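Local coordinates for uncharacterized protein (Bdellovibrio bacteriovorus, PDB 3TM8) that binds a pair of iron ions and, as an unconventional HD-GYP family member, is related to cyclic-di-GMP phosphodiesterases, at residues A[300-305]-A[316-321]; A[40-45]-A[49-54]; A[118-123]-A[199-204]; A[94-99]-A[110-115]; A[163-168]-A[213-218]. One frame throughout, in Å; residues are numbered along the deposited sequence.

Contact 1: A[300-305]-A[316-321]; sequences EAAKKL and QHIQHL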
# COMPACT_ATOMS: atom_id res chain seq x y z
N GLU A 300 -12.54 -0.86 -17.51
CA GLU A 300 -12.61 0.37 -18.29
C GLU A 300 -11.40 1.27 -18.04
O GLU A 300 -11.24 2.30 -18.69
CB GLU A 300 -13.90 1.14 -17.98
CG GLU A 300 -15.16 0.38 -18.36
CD GLU A 300 -15.15 -0.06 -19.81
OE1 GLU A 300 -14.96 0.79 -20.70
OE2 GLU A 300 -15.32 -1.27 -20.07
N ALA A 301 -10.56 0.87 -17.09
CA ALA A 301 -9.43 1.70 -16.69
C ALA A 301 -8.39 1.90 -17.80
O ALA A 301 -7.89 3.01 -17.99
CB ALA A 301 -8.78 1.14 -15.42
N ALA A 302 -8.05 0.83 -18.52
CA ALA A 302 -7.09 0.94 -19.61
C ALA A 302 -7.55 1.94 -20.67
O ALA A 302 -6.78 2.81 -21.10
CB ALA A 302 -6.83 -0.42 -20.23
N LYS A 303 -8.81 1.83 -21.09
CA LYS A 303 -9.38 2.76 -22.07
C LYS A 303 -9.30 4.19 -21.57
O LYS A 303 -8.95 5.11 -22.33
CB LYS A 303 -10.84 2.41 -22.39
CG LYS A 303 -11.55 3.48 -23.20
CD LYS A 303 -13.05 3.25 -23.28
CE LYS A 303 -13.71 3.56 -21.96
NZ LYS A 303 -15.18 3.39 -22.03
N LYS A 304 -9.64 4.39 -20.30
CA LYS A 304 -9.63 5.73 -19.74
C LYS A 304 -8.25 6.37 -19.78
O LYS A 304 -8.11 7.54 -20.13
CB LYS A 304 -10.17 5.73 -18.31
CG LYS A 304 -11.69 5.70 -18.23
CD LYS A 304 -12.18 6.32 -16.92
CE LYS A 304 -12.10 7.85 -16.94
NZ LYS A 304 -10.73 8.37 -17.22
N LEU A 305 -7.22 5.61 -19.41
CA LEU A 305 -5.86 6.11 -19.52
C LEU A 305 -5.51 6.47 -20.97
O LEU A 305 -4.87 7.48 -21.23
CB LEU A 305 -4.85 5.09 -18.99
CG LEU A 305 -4.82 4.93 -17.47
CD1 LEU A 305 -3.68 4.03 -17.08
CD2 LEU A 305 -4.66 6.29 -16.82
N GLN A 316 2.41 -0.76 -23.52
CA GLN A 316 2.67 -2.11 -23.01
C GLN A 316 2.37 -2.26 -21.51
O GLN A 316 1.91 -3.31 -21.07
CB GLN A 316 4.09 -2.61 -23.36
CG GLN A 316 5.25 -1.84 -22.75
CD GLN A 316 5.75 -0.73 -23.65
OE1 GLN A 316 4.97 -0.03 -24.29
NE2 GLN A 316 7.07 -0.56 -23.70
N HIS A 317 2.62 -1.21 -20.73
CA HIS A 317 2.28 -1.27 -19.31
C HIS A 317 0.78 -1.34 -19.13
O HIS A 317 0.28 -2.13 -18.33
CB HIS A 317 2.79 -0.04 -18.57
CG HIS A 317 4.27 0.02 -18.43
ND1 HIS A 317 4.90 0.96 -17.64
CD2 HIS A 317 5.26 -0.73 -18.97
CE1 HIS A 317 6.21 0.79 -17.71
NE2 HIS A 317 6.45 -0.23 -18.51
N ILE A 318 0.06 -0.51 -19.87
CA ILE A 318 -1.39 -0.47 -19.71
C ILE A 318 -2.02 -1.79 -20.14
O ILE A 318 -2.91 -2.30 -19.47
CB ILE A 318 -2.01 0.73 -20.45
CG1 ILE A 318 -1.45 2.02 -19.85
CG2 ILE A 318 -3.52 0.71 -20.34
CD1 ILE A 318 -1.44 2.02 -18.32
N GLN A 319 -1.54 -2.36 -21.23
CA GLN A 319 -2.03 -3.66 -21.68
C GLN A 319 -1.73 -4.77 -20.66
O GLN A 319 -2.61 -5.58 -20.34
CB GLN A 319 -1.42 -4.03 -23.04
CG GLN A 319 -1.81 -3.05 -24.14
CD GLN A 319 -1.20 -3.38 -25.49
OE1 GLN A 319 -1.83 -3.16 -26.52
NE2 GLN A 319 0.04 -3.87 -25.50
N HIS A 320 -0.51 -4.80 -20.14
CA HIS A 320 -0.16 -5.80 -19.14
C HIS A 320 -1.04 -5.63 -17.89
O HIS A 320 -1.50 -6.62 -17.32
CB HIS A 320 1.32 -5.72 -18.75
CG HIS A 320 2.25 -6.34 -19.75
ND1 HIS A 320 1.98 -7.52 -20.40
CD2 HIS A 320 3.48 -5.95 -20.17
CE1 HIS A 320 3.00 -7.83 -21.19
NE2 HIS A 320 3.92 -6.89 -21.07
N LEU A 321 -1.23 -4.39 -17.44
CA LEU A 321 -2.03 -4.12 -16.25
C LEU A 321 -3.47 -4.53 -16.47
O LEU A 321 -4.11 -5.10 -15.58
CB LEU A 321 -1.91 -2.66 -15.82
CG LEU A 321 -0.56 -2.33 -15.17
CD1 LEU A 321 -0.25 -0.83 -15.20
CD2 LEU A 321 -0.48 -2.88 -13.74
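Ile318 divides its two branches between two residues of the facing helix, touching Ala302 with one and Leu305 with the other. Its CG2 meets Ala302 CB at 3.5 Å, so the small methyl lets the backbones come close, with 5.9 Å between Ala302 CA and Ile318 CA. The longer branch takes the neighbouring turn: with CG1 anti to the carbonyl carbon (chi1 -62°), Ile318 CD1 comes to 3.3 Å from Leu305 CD1. Ile318 was modelled in two conformers, so the closeness of both pairs is uncertain. No hydrogen bond crosses the contact; this is apolar helix-helix packing. Beside it, Lys304 pairs with Asp308 in a salt bridge. Leu305 also rests on Met287 and Leu290, and His317 ND1 bonds to Ser283 OG, so helices 301-308 and 315-325 both lie against helix 276-293, which carries the iron ligand Asn285.

Contact 2: A[40-45]-A[49-54]; sequences NAYVKI and MILYLR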
# COMPACT_ATOMS: atom_id res chain seq x y z
N ASN A 40 -8.10 -7.10 24.65
CA ASN A 40 -9.14 -6.19 24.18
C ASN A 40 -8.56 -5.16 23.22
O ASN A 40 -7.38 -4.85 23.29
CB ASN A 40 -9.73 -5.39 25.35
CG ASN A 40 -10.65 -6.20 26.24
OD1 ASN A 40 -11.10 -7.30 25.90
ND2 ASN A 40 -10.96 -5.62 27.40
N ALA A 41 -9.41 -4.57 22.38
CA ALA A 41 -9.01 -3.41 21.59
C ALA A 41 -10.09 -2.34 21.64
O ALA A 41 -11.29 -2.65 21.64
CB ALA A 41 -8.67 -3.79 20.15
N TYR A 42 -9.65 -1.10 21.71
CA TYR A 42 -10.50 0.05 21.97
C TYR A 42 -10.45 1.03 20.81
O TYR A 42 -9.41 1.20 20.16
CB TYR A 42 -10.02 0.76 23.24
CG TYR A 42 -10.05 -0.13 24.47
CD1 TYR A 42 -11.08 -0.04 25.39
CD2 TYR A 42 -9.05 -1.08 24.69
CE1 TYR A 42 -11.12 -0.86 26.50
CE2 TYR A 42 -9.08 -1.90 25.80
CZ TYR A 42 -10.11 -1.79 26.70
OH TYR A 42 -10.12 -2.62 27.80
N VAL A 43 -11.59 1.66 20.53
CA VAL A 43 -11.69 2.74 19.56
C VAL A 43 -11.82 4.05 20.34
O VAL A 43 -12.57 4.13 21.30
CB VAL A 43 -12.93 2.55 18.64
CG1 VAL A 43 -13.11 3.76 17.73
CG2 VAL A 43 -12.80 1.28 17.81
N LYS A 44 -11.07 5.06 19.92
CA LYS A 44 -11.14 6.35 20.58
C LYS A 44 -12.32 7.16 20.06
O LYS A 44 -12.40 7.44 18.87
CB LYS A 44 -9.83 7.12 20.37
CG LYS A 44 -9.73 8.41 21.17
CD LYS A 44 -8.34 9.03 21.04
CE LYS A 44 -8.09 9.59 19.65
NZ LYS A 44 -8.84 10.86 19.41
N ILE A 45 -13.25 7.50 20.95
CA ILE A 45 -14.38 8.35 20.58
C ILE A 45 -14.47 9.49 21.58
O ILE A 45 -14.51 9.26 22.78
CB ILE A 45 -15.70 7.56 20.56
CG1 ILE A 45 -15.61 6.43 19.55
CG2 ILE A 45 -16.86 8.49 20.24
CD1 ILE A 45 -16.92 5.74 19.31
N MET A 49 -11.43 5.89 25.50
CA MET A 49 -11.14 4.58 24.94
C MET A 49 -12.34 3.67 25.12
O MET A 49 -12.67 3.26 26.23
CB MET A 49 -9.91 3.96 25.60
CG MET A 49 -8.67 4.80 25.43
SD MET A 49 -8.25 4.97 23.68
CE MET A 49 -6.72 5.91 23.79
N ILE A 50 -13.02 3.36 24.02
CA ILE A 50 -14.25 2.61 24.07
C ILE A 50 -14.02 1.17 23.60
O ILE A 50 -13.56 0.94 22.48
CB ILE A 50 -15.32 3.25 23.17
CG1 ILE A 50 -15.41 4.76 23.41
CG2 ILE A 50 -16.65 2.57 23.38
CD1 ILE A 50 -15.67 5.16 24.85
N LEU A 51 -14.33 0.21 24.46
CA LEU A 51 -14.13 -1.19 24.13
C LEU A 51 -14.89 -1.56 22.86
O LEU A 51 -16.09 -1.30 22.75
CB LEU A 51 -14.59 -2.07 25.29
CG LEU A 51 -14.48 -3.58 25.12
CD1 LEU A 51 -13.03 -3.98 24.95
CD2 LEU A 51 -15.08 -4.27 26.35
N TYR A 52 -14.19 -2.18 21.90
CA TYR A 52 -14.79 -2.54 20.62
C TYR A 52 -14.52 -4.00 20.26
O TYR A 52 -15.43 -4.71 19.81
CB TYR A 52 -14.30 -1.59 19.52
CG TYR A 52 -14.95 -1.84 18.18
CD1 TYR A 52 -16.33 -1.80 18.03
CD2 TYR A 52 -14.18 -2.10 17.05
CE1 TYR A 52 -16.93 -2.03 16.80
CE2 TYR A 52 -14.77 -2.33 15.83
CZ TYR A 52 -16.14 -2.29 15.70
OH TYR A 52 -16.74 -2.51 14.48
N LEU A 53 -13.28 -4.45 20.43
CA LEU A 53 -12.93 -5.85 20.19
C LEU A 53 -12.61 -6.52 21.52
O LEU A 53 -11.90 -5.97 22.36
CB LEU A 53 -11.72 -5.95 19.25
CG LEU A 53 -11.82 -5.12 17.97
CD1 LEU A 53 -10.54 -5.26 17.15
CD2 LEU A 53 -13.03 -5.50 17.14
N ARG A 54 -13.11 -7.73 21.69
CA ARG A 54 -12.95 -8.43 22.96
C ARG A 54 -12.06 -9.64 22.83
O ARG A 54 -11.94 -10.22 21.76
CB ARG A 54 -14.32 -8.84 23.49
CG ARG A 54 -15.13 -7.66 23.97
CD ARG A 54 -16.58 -8.02 24.11
NE ARG A 54 -17.34 -6.91 24.68
CZ ARG A 54 -17.70 -5.83 24.00
NH1 ARG A 54 -17.36 -5.70 22.72
NH2 ARG A 54 -18.39 -4.87 24.60
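Ala41 O accepts two backbone N-H groups at once, from Tyr52 N at 2.9 Å and from Leu53 N at 2.9 Å, the signature of a classic beta bulge in the hairpin of strands 41-45 and 48-53. The Tyr52 donor lies in the carbonyl plane and the Leu53 donor is tilted 23° from it. Ala41 N answers with a bond to Leu53 O. Beyond the bulge the register has moved by one residue, and Val43 and Ile50 form a regular antiparallel hydrogen-bonded pair, joined by two bonds.

Packing divides over the two faces. On one, Tyr42 sits in a non-hydrogen-bonded pair with Leu51, whose CD1 lies over the face of the phenol ring, 4.3 Å from its centroid, in a CH-pi contact. The same CD1 also touches Asn40 CG at 3.5 Å, so one methyl meets both amide and ring. On the other face Ala41 CB meets Leu53 CD1 at 3.8 Å. Outside the hairpin, Tyr42 makes an edge-to-face stack with Tyr23 and backbone bonds with Tyr76 of strand 74-78; Tyr52 OH bonds to Arg66 O. The extra residue of the bulge, Tyr52, has CG anti to its own N (chi1 -176°) and lies alongside Val43, pointing the same way, with Tyr52 CB 3.7 Å from Val43 CG2.

Contact 3: A[118-123]-A[199-204]; sequences NNAEEV and GALLHD. With FE (Fe (III) ion), chain D; FE (Fe (III) ion), chain E.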
# COMPACT_ATOMS: atom_id res chain seq x y z
N ASN A 118 1.00 -1.93 7.48
CA ASN A 118 1.55 -1.54 8.78
C ASN A 118 2.99 -1.07 8.66
O ASN A 118 3.38 -0.06 9.26
CB ASN A 118 1.43 -2.72 9.75
CG ASN A 118 1.94 -2.41 11.14
OD1 ASN A 118 1.51 -1.46 11.80
ND2 ASN A 118 2.83 -3.27 11.63
N ASN A 119 3.78 -1.81 7.88
CA ASN A 119 5.19 -1.48 7.72
C ASN A 119 5.36 -0.12 7.05
O ASN A 119 6.25 0.66 7.41
CB ASN A 119 5.91 -2.54 6.89
CG ASN A 119 5.87 -3.92 7.52
OD1 ASN A 119 5.64 -4.08 8.72
ND2 ASN A 119 6.10 -4.94 6.70
N ALA A 120 4.51 0.16 6.07
CA ALA A 120 4.55 1.44 5.37
C ALA A 120 4.18 2.58 6.30
O ALA A 120 4.84 3.62 6.32
CB ALA A 120 3.62 1.42 4.19
N GLU A 121 3.12 2.39 7.08
CA GLU A 121 2.68 3.41 8.02
C GLU A 121 3.78 3.72 9.03
O GLU A 121 3.99 4.87 9.39
CB GLU A 121 1.41 2.97 8.73
CG GLU A 121 0.19 2.83 7.83
CD GLU A 121 -1.07 2.45 8.59
OE1 GLU A 121 -1.39 1.24 8.65
OE2 GLU A 121 -1.73 3.35 9.13
N GLU A 122 4.47 2.68 9.49
CA GLU A 122 5.54 2.87 10.45
C GLU A 122 6.65 3.77 9.87
O GLU A 122 7.16 4.65 10.54
CB GLU A 122 6.08 1.52 10.92
CG GLU A 122 7.40 1.56 11.64
CD GLU A 122 7.33 2.17 13.01
OE1 GLU A 122 6.22 2.30 13.57
OE2 GLU A 122 8.41 2.51 13.54
N VAL A 123 6.99 3.56 8.60
CA VAL A 123 7.96 4.43 7.94
C VAL A 123 7.41 5.87 7.78
O VAL A 123 8.11 6.84 8.07
CB VAL A 123 8.40 3.84 6.58
CG1 VAL A 123 9.28 4.83 5.82
CG2 VAL A 123 9.12 2.49 6.78
N GLY A 199 9.50 1.01 -3.05
CA GLY A 199 9.17 2.32 -3.55
C GLY A 199 7.69 2.46 -3.81
O GLY A 199 7.07 3.47 -3.45
N ALA A 200 7.08 1.43 -4.40
CA ALA A 200 5.64 1.44 -4.62
C ALA A 200 4.87 1.53 -3.30
O ALA A 200 3.91 2.27 -3.17
CB ALA A 200 5.22 0.23 -5.44
N LEU A 201 5.30 0.77 -2.31
CA LEU A 201 4.63 0.80 -1.03
C LEU A 201 4.64 2.21 -0.43
O LEU A 201 3.64 2.65 0.15
CB LEU A 201 5.30 -0.21 -0.11
CG LEU A 201 4.71 -0.39 1.27
CD1 LEU A 201 3.24 -0.76 1.18
CD2 LEU A 201 5.49 -1.48 1.99
N LEU A 202 5.76 2.90 -0.57
CA LEU A 202 5.96 4.20 0.05
C LEU A 202 5.66 5.38 -0.88
O LEU A 202 5.85 6.53 -0.48
CB LEU A 202 7.39 4.32 0.56
CG LEU A 202 7.86 3.26 1.57
CD1 LEU A 202 9.34 3.45 1.88
CD2 LEU A 202 7.03 3.31 2.85
N HIS A 203 5.17 5.10 -2.09
CA HIS A 203 5.22 6.11 -3.14
C HIS A 203 4.49 7.41 -2.79
O HIS A 203 4.93 8.49 -3.19
CB HIS A 203 4.74 5.56 -4.50
CG HIS A 203 3.26 5.46 -4.65
ND1 HIS A 203 2.52 4.39 -4.19
CD2 HIS A 203 2.37 6.31 -5.23
CE1 HIS A 203 1.24 4.59 -4.48
NE2 HIS A 203 1.13 5.74 -5.12
N ASP A 204 3.40 7.30 -2.04
CA ASP A 204 2.55 8.46 -1.74
C ASP A 204 2.81 9.07 -0.38
O ASP A 204 1.94 9.72 0.21
CB ASP A 204 1.08 8.11 -1.94
CG ASP A 204 0.60 8.39 -3.36
OD1 ASP A 204 1.25 9.21 -4.05
OD2 ASP A 204 -0.41 7.78 -3.78
FE FE D . -0.70 6.97 -5.69
FE FE E . 0.95 9.95 -6.04
O HOH W 1 0.50 8.18 -6.68
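Between 118-123 and 199-204 the CA atoms come nearest at Ala120 and Leu202, 6.2 Å apart. The alanine methyl is the small group that permits it: Ala120 CB presses on Leu201 CG at 3.6 Å. Leu201 was modelled in two conformers, so the closeness of this pair is uncertain. Leu202 sends its CD2 methyl between Ala120 and Val123, 4.0 Å from Val123 CB, and the side chains of Leu202 and Val123 cross at about a right angle. No hydrogen bond joins the segments.

Immediately after this apolar patch the chain delivers His203 and Asp204, the HD pair for which the family is named. His203 NE2 binds one iron (III) ion at 2.3 Å. At the other side of the ring, ND1 donates to Ala200 O at 2.7 Å, only 6° out of the ring plane, a bond that fixes the rotation of the imidazole. Asp204 bridges the metals, OD2 to the first iron and OD1 to the second, and water 1 also binds both. His170 and Asn285 help complete the first site; His232, His257 and Glu258 the second. The leucine packing thus joins the residues just before the metal ligands His203 and Asp204 to helix 105-125, with Leu201 also touching Cys136 of helix 130-149 and Val172 of helix 167-185.

Contact 4: A[94-99]-A[110-115]; sequences ETAYDD and DIIQGS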
# COMPACT_ATOMS: atom_id res chain seq x y z
N GLU A 94 4.36 -14.96 10.81
CA GLU A 94 5.10 -16.19 10.58
C GLU A 94 4.22 -17.23 9.90
O GLU A 94 4.64 -17.88 8.93
CB GLU A 94 5.65 -16.74 11.89
CG GLU A 94 6.78 -15.90 12.46
CD GLU A 94 7.28 -16.37 13.81
OE1 GLU A 94 6.68 -17.30 14.39
OE2 GLU A 94 8.27 -15.79 14.30
N THR A 95 3.00 -17.38 10.39
CA THR A 95 2.09 -18.36 9.81
C THR A 95 1.69 -17.98 8.38
O THR A 95 1.67 -18.83 7.50
CB THR A 95 0.85 -18.62 10.71
OG1 THR A 95 0.07 -17.44 10.83
CG2 THR A 95 1.29 -19.06 12.09
N ALA A 96 1.40 -16.70 8.15
CA ALA A 96 0.95 -16.25 6.83
C ALA A 96 1.99 -16.41 5.73
O ALA A 96 1.67 -16.81 4.61
CB ALA A 96 0.48 -14.81 6.90
N TYR A 97 3.24 -16.06 6.01
CA TYR A 97 4.29 -16.19 4.99
C TYR A 97 4.71 -17.65 4.73
O TYR A 97 5.31 -17.94 3.71
CB TYR A 97 5.52 -15.37 5.37
CG TYR A 97 5.38 -13.88 5.16
CD1 TYR A 97 5.29 -13.34 3.88
CD2 TYR A 97 5.40 -13.00 6.24
CE1 TYR A 97 5.18 -11.96 3.69
CE2 TYR A 97 5.30 -11.64 6.06
CZ TYR A 97 5.20 -11.12 4.78
OH TYR A 97 5.09 -9.76 4.57
N ASP A 98 4.39 -18.54 5.66
CA ASP A 98 4.74 -19.96 5.55
C ASP A 98 3.96 -20.63 4.40
O ASP A 98 2.74 -20.76 4.46
CB ASP A 98 4.41 -20.64 6.88
CG ASP A 98 4.86 -22.08 6.95
OD1 ASP A 98 5.28 -22.65 5.93
OD2 ASP A 98 4.77 -22.66 8.05
N ASP A 99 4.67 -21.08 3.37
CA ASP A 99 4.03 -21.71 2.22
C ASP A 99 3.66 -23.18 2.43
O ASP A 99 3.09 -23.80 1.54
CB ASP A 99 4.92 -21.59 0.98
CG ASP A 99 4.99 -20.18 0.41
OD1 ASP A 99 3.97 -19.47 0.40
OD2 ASP A 99 6.09 -19.79 -0.06
N ASP A 110 -4.94 -11.67 3.59
CA ASP A 110 -5.48 -10.69 4.54
C ASP A 110 -4.38 -10.27 5.52
O ASP A 110 -4.17 -9.08 5.78
CB ASP A 110 -6.64 -11.26 5.35
CG ASP A 110 -7.95 -11.33 4.58
OD1 ASP A 110 -8.02 -10.88 3.41
OD2 ASP A 110 -8.94 -11.84 5.17
N ILE A 111 -3.68 -11.25 6.08
CA ILE A 111 -2.64 -10.95 7.04
C ILE A 111 -1.49 -10.20 6.39
O ILE A 111 -1.03 -9.18 6.90
CB ILE A 111 -2.13 -12.23 7.73
CG1 ILE A 111 -3.24 -12.84 8.60
CG2 ILE A 111 -0.89 -11.92 8.55
CD1 ILE A 111 -2.96 -14.27 9.02
N ILE A 112 -1.01 -10.70 5.26
CA ILE A 112 0.18 -10.12 4.65
C ILE A 112 -0.09 -8.71 4.09
O ILE A 112 0.73 -7.80 4.28
CB ILE A 112 0.77 -11.05 3.59
CG1 ILE A 112 1.33 -12.30 4.28
CG2 ILE A 112 1.84 -10.34 2.79
CD1 ILE A 112 1.57 -13.45 3.35
N GLN A 113 -1.23 -8.51 3.44
CA GLN A 113 -1.59 -7.18 2.96
C GLN A 113 -1.58 -6.18 4.11
O GLN A 113 -1.06 -5.07 3.99
CB GLN A 113 -2.97 -7.21 2.28
CG GLN A 113 -3.39 -5.92 1.55
CD GLN A 113 -3.89 -4.84 2.46
OE1 GLN A 113 -4.34 -5.08 3.58
NE2 GLN A 113 -3.84 -3.61 1.98
N GLY A 114 -2.14 -6.59 5.25
CA GLY A 114 -2.24 -5.68 6.38
C GLY A 114 -0.89 -5.42 7.03
O GLY A 114 -0.62 -4.33 7.56
N SER A 115 -0.03 -6.44 7.02
CA SER A 115 1.31 -6.29 7.55
C SER A 115 2.14 -5.33 6.69
O SER A 115 2.84 -4.47 7.22
CB SER A 115 2.00 -7.65 7.65
OG SER A 115 3.29 -7.52 8.20
O HOH W 2 5.59 -8.19 6.82
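Torsions set Ile112 and Tyr97 against each other: the isoleucine has CG1 anti to its carbonyl carbon (chi1 -68°) and CD1 stretched onward, while the tyrosine has CG beside its own N (chi1 -76°). With these torsions Ile112 CG1 lies over one face of the ring, 4.0 Å from its centroid and 15° off the normal, a CH-pi contact. Ile112 CD1 runs on to Tyr97 CD1 at 3.8 Å, and Ile112 CG2 comes to 3.8 Å from Tyr97 OH. Ala96 CB fits between the two isoleucines, 3.6 Å from Ile111 CG2 and 3.7 Å from Ile112 CG1. At the ring edge, water 2 links the segments, 2.8 Å from both Tyr97 OH and Ser115 OG; the hydroxyl also bonds to Gln116 NE2. Here the C-terminal part of helix 82-97 packs on helix 105-125, which follows it in the chain, and Ile112 is backed by Tyr143 and Phe146 of helix 130-149.

Contact 5: A[163-168]-A[213-218]; sequences TDKTIS and NLNQPL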
# COMPACT_ATOMS: atom_id res chain seq x y z
N THR A 163 -11.48 0.29 1.24
CA THR A 163 -12.75 0.94 1.56
C THR A 163 -12.59 2.36 2.11
O THR A 163 -13.42 3.24 1.86
CB THR A 163 -13.60 0.08 2.54
OG1 THR A 163 -13.00 0.05 3.85
CG2 THR A 163 -13.75 -1.34 2.02
N ASP A 164 -11.52 2.59 2.85
CA ASP A 164 -11.28 3.87 3.51
C ASP A 164 -10.38 4.78 2.67
O ASP A 164 -10.08 5.90 3.08
CB ASP A 164 -10.67 3.65 4.90
CG ASP A 164 -11.61 2.91 5.84
OD1 ASP A 164 -12.83 3.19 5.85
OD2 ASP A 164 -11.11 2.05 6.59
N LYS A 165 -9.96 4.29 1.51
CA LYS A 165 -9.19 5.08 0.55
C LYS A 165 -7.88 5.62 1.13
O LYS A 165 -7.52 6.78 0.89
CB LYS A 165 -10.03 6.24 0.01
CG LYS A 165 -11.44 5.85 -0.40
CD LYS A 165 -11.43 4.90 -1.58
CE LYS A 165 -12.86 4.51 -1.95
NZ LYS A 165 -12.92 3.71 -3.20
N THR A 166 -7.16 4.79 1.87
CA THR A 166 -5.93 5.25 2.52
C THR A 166 -4.71 5.08 1.62
O THR A 166 -4.67 4.20 0.74
CB THR A 166 -5.66 4.50 3.83
OG1 THR A 166 -5.47 3.11 3.56
CG2 THR A 166 -6.83 4.68 4.79
N ILE A 167 -3.70 5.91 1.86
CA ILE A 167 -2.50 5.89 1.03
C ILE A 167 -1.61 4.68 1.32
O ILE A 167 -0.87 4.24 0.46
CB ILE A 167 -1.69 7.20 1.12
CG1 ILE A 167 -1.21 7.48 2.54
CG2 ILE A 167 -2.50 8.38 0.57
CD1 ILE A 167 -0.32 8.70 2.66
N SER A 168 -1.68 4.14 2.54
CA SER A 168 -0.90 2.96 2.85
C SER A 168 -1.49 1.72 2.18
O SER A 168 -0.77 0.91 1.60
CB SER A 168 -0.72 2.78 4.34
OG SER A 168 -1.98 2.75 4.97
N ASN A 213 -8.57 15.53 -0.01
CA ASN A 213 -9.37 14.33 -0.19
C ASN A 213 -8.96 13.65 -1.50
O ASN A 213 -9.24 14.17 -2.58
CB ASN A 213 -10.86 14.67 -0.22
CG ASN A 213 -11.74 13.46 -0.50
OD1 ASN A 213 -11.29 12.32 -0.47
ND2 ASN A 213 -13.03 13.71 -0.74
N LEU A 214 -8.29 12.51 -1.40
CA LEU A 214 -7.78 11.83 -2.58
C LEU A 214 -8.88 11.13 -3.36
O LEU A 214 -8.72 10.82 -4.54
CB LEU A 214 -6.72 10.80 -2.21
CG LEU A 214 -5.43 11.37 -1.64
CD1 LEU A 214 -4.49 10.24 -1.27
CD2 LEU A 214 -4.78 12.31 -2.64
N ASN A 215 -9.99 10.88 -2.69
CA ASN A 215 -11.08 10.11 -3.26
C ASN A 215 -11.98 10.98 -4.13
O ASN A 215 -13.18 11.12 -3.89
CB ASN A 215 -11.87 9.44 -2.13
CG ASN A 215 -12.88 8.42 -2.64
OD1 ASN A 215 -13.99 8.32 -2.11
ND2 ASN A 215 -12.50 7.66 -3.65
N GLN A 216 -11.38 11.59 -5.15
CA GLN A 216 -12.10 12.38 -6.14
C GLN A 216 -11.28 12.38 -7.43
O GLN A 216 -10.06 12.20 -7.38
CB GLN A 216 -12.32 13.81 -5.63
CG GLN A 216 -11.05 14.58 -5.40
CD GLN A 216 -11.30 15.98 -4.85
OE1 GLN A 216 -12.13 16.73 -5.37
NE2 GLN A 216 -10.58 16.34 -3.80
N PRO A 217 -11.94 12.57 -8.58
CA PRO A 217 -11.18 12.59 -9.84
C PRO A 217 -10.28 13.82 -9.94
O PRO A 217 -10.72 14.93 -9.62
CB PRO A 217 -12.27 12.62 -10.91
CG PRO A 217 -13.50 12.10 -10.22
CD PRO A 217 -13.39 12.60 -8.81
N LEU A 218 -9.03 13.63 -10.39
CA LEU A 218 -8.10 14.75 -10.55
C LEU A 218 -8.68 15.84 -11.44
O LEU A 218 -8.51 17.03 -11.16
CB LEU A 218 -6.76 14.29 -11.13
CG LEU A 218 -5.95 13.34 -10.25
CD1 LEU A 218 -4.62 13.01 -10.92
CD2 LEU A 218 -5.72 13.91 -8.86
O HOH W 3 -13.89 6.09 -5.51
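The start of helix 167-185, which carries the iron ligand His170 on its first turn, meets the loop between helices 190-202 and 223-240 through Ile167 and Leu214. Ile167 CG2 and Leu214 CD1 are 3.3 Å apart, closer than two methyl groups normally come, and the two side chains cross at about a right angle. Farther out, Lys165 lays its aliphatic chain across the amide of Asn215, with Lys165 CE 3.6 Å from Asn215 ND2; a bend at chi2 (-65°) carries the chain there. Its ammonium group bonds to Thr292 O, while water 3 accepts from Asn215 ND2 at 2.8 Å and only weakly from Lys165 NZ.

Both sides are shaped by local motifs. Thr166 is the N-cap of helix 167-185, its hydroxyl weakly bonded to His169 N. In the loop, Asn213 OD1 accepts from Asn215 N at 2.9 Å, an Asx turn in which the donor stands above the carbonyl plane, and Asn215 centres an inverse gamma turn. Gln216 NE2 returns to Asn213 O at 2.8 Å, along a lone pair. Leu214 and Lys165 both touch Phe293, and Arg289 NH2 bonds to Leu214 O. The Ile167 side chain lies about 4 Å from that of Asp204, which bridges the two iron ions.

From the N terminus, contact 2 closes the first and shortest loop, a hairpin that also bonds to strand 74-78. Contact 4 then folds helix 82-97 against helix 105-125, and the latter continues directly into contact 3, which reaches forward past three helices to the leucines just before the HD residues. Contact 5 opens before contact 3 has closed and ends after it, so the two cross; they also touch, Asp204 O lying 3.5 Å from Ile167 CD1, and both lie near the iron site. Contact 1 comes last, joining the final two helices, on the far side of the chain's centre from contact 2, with about 42 Å between their centres.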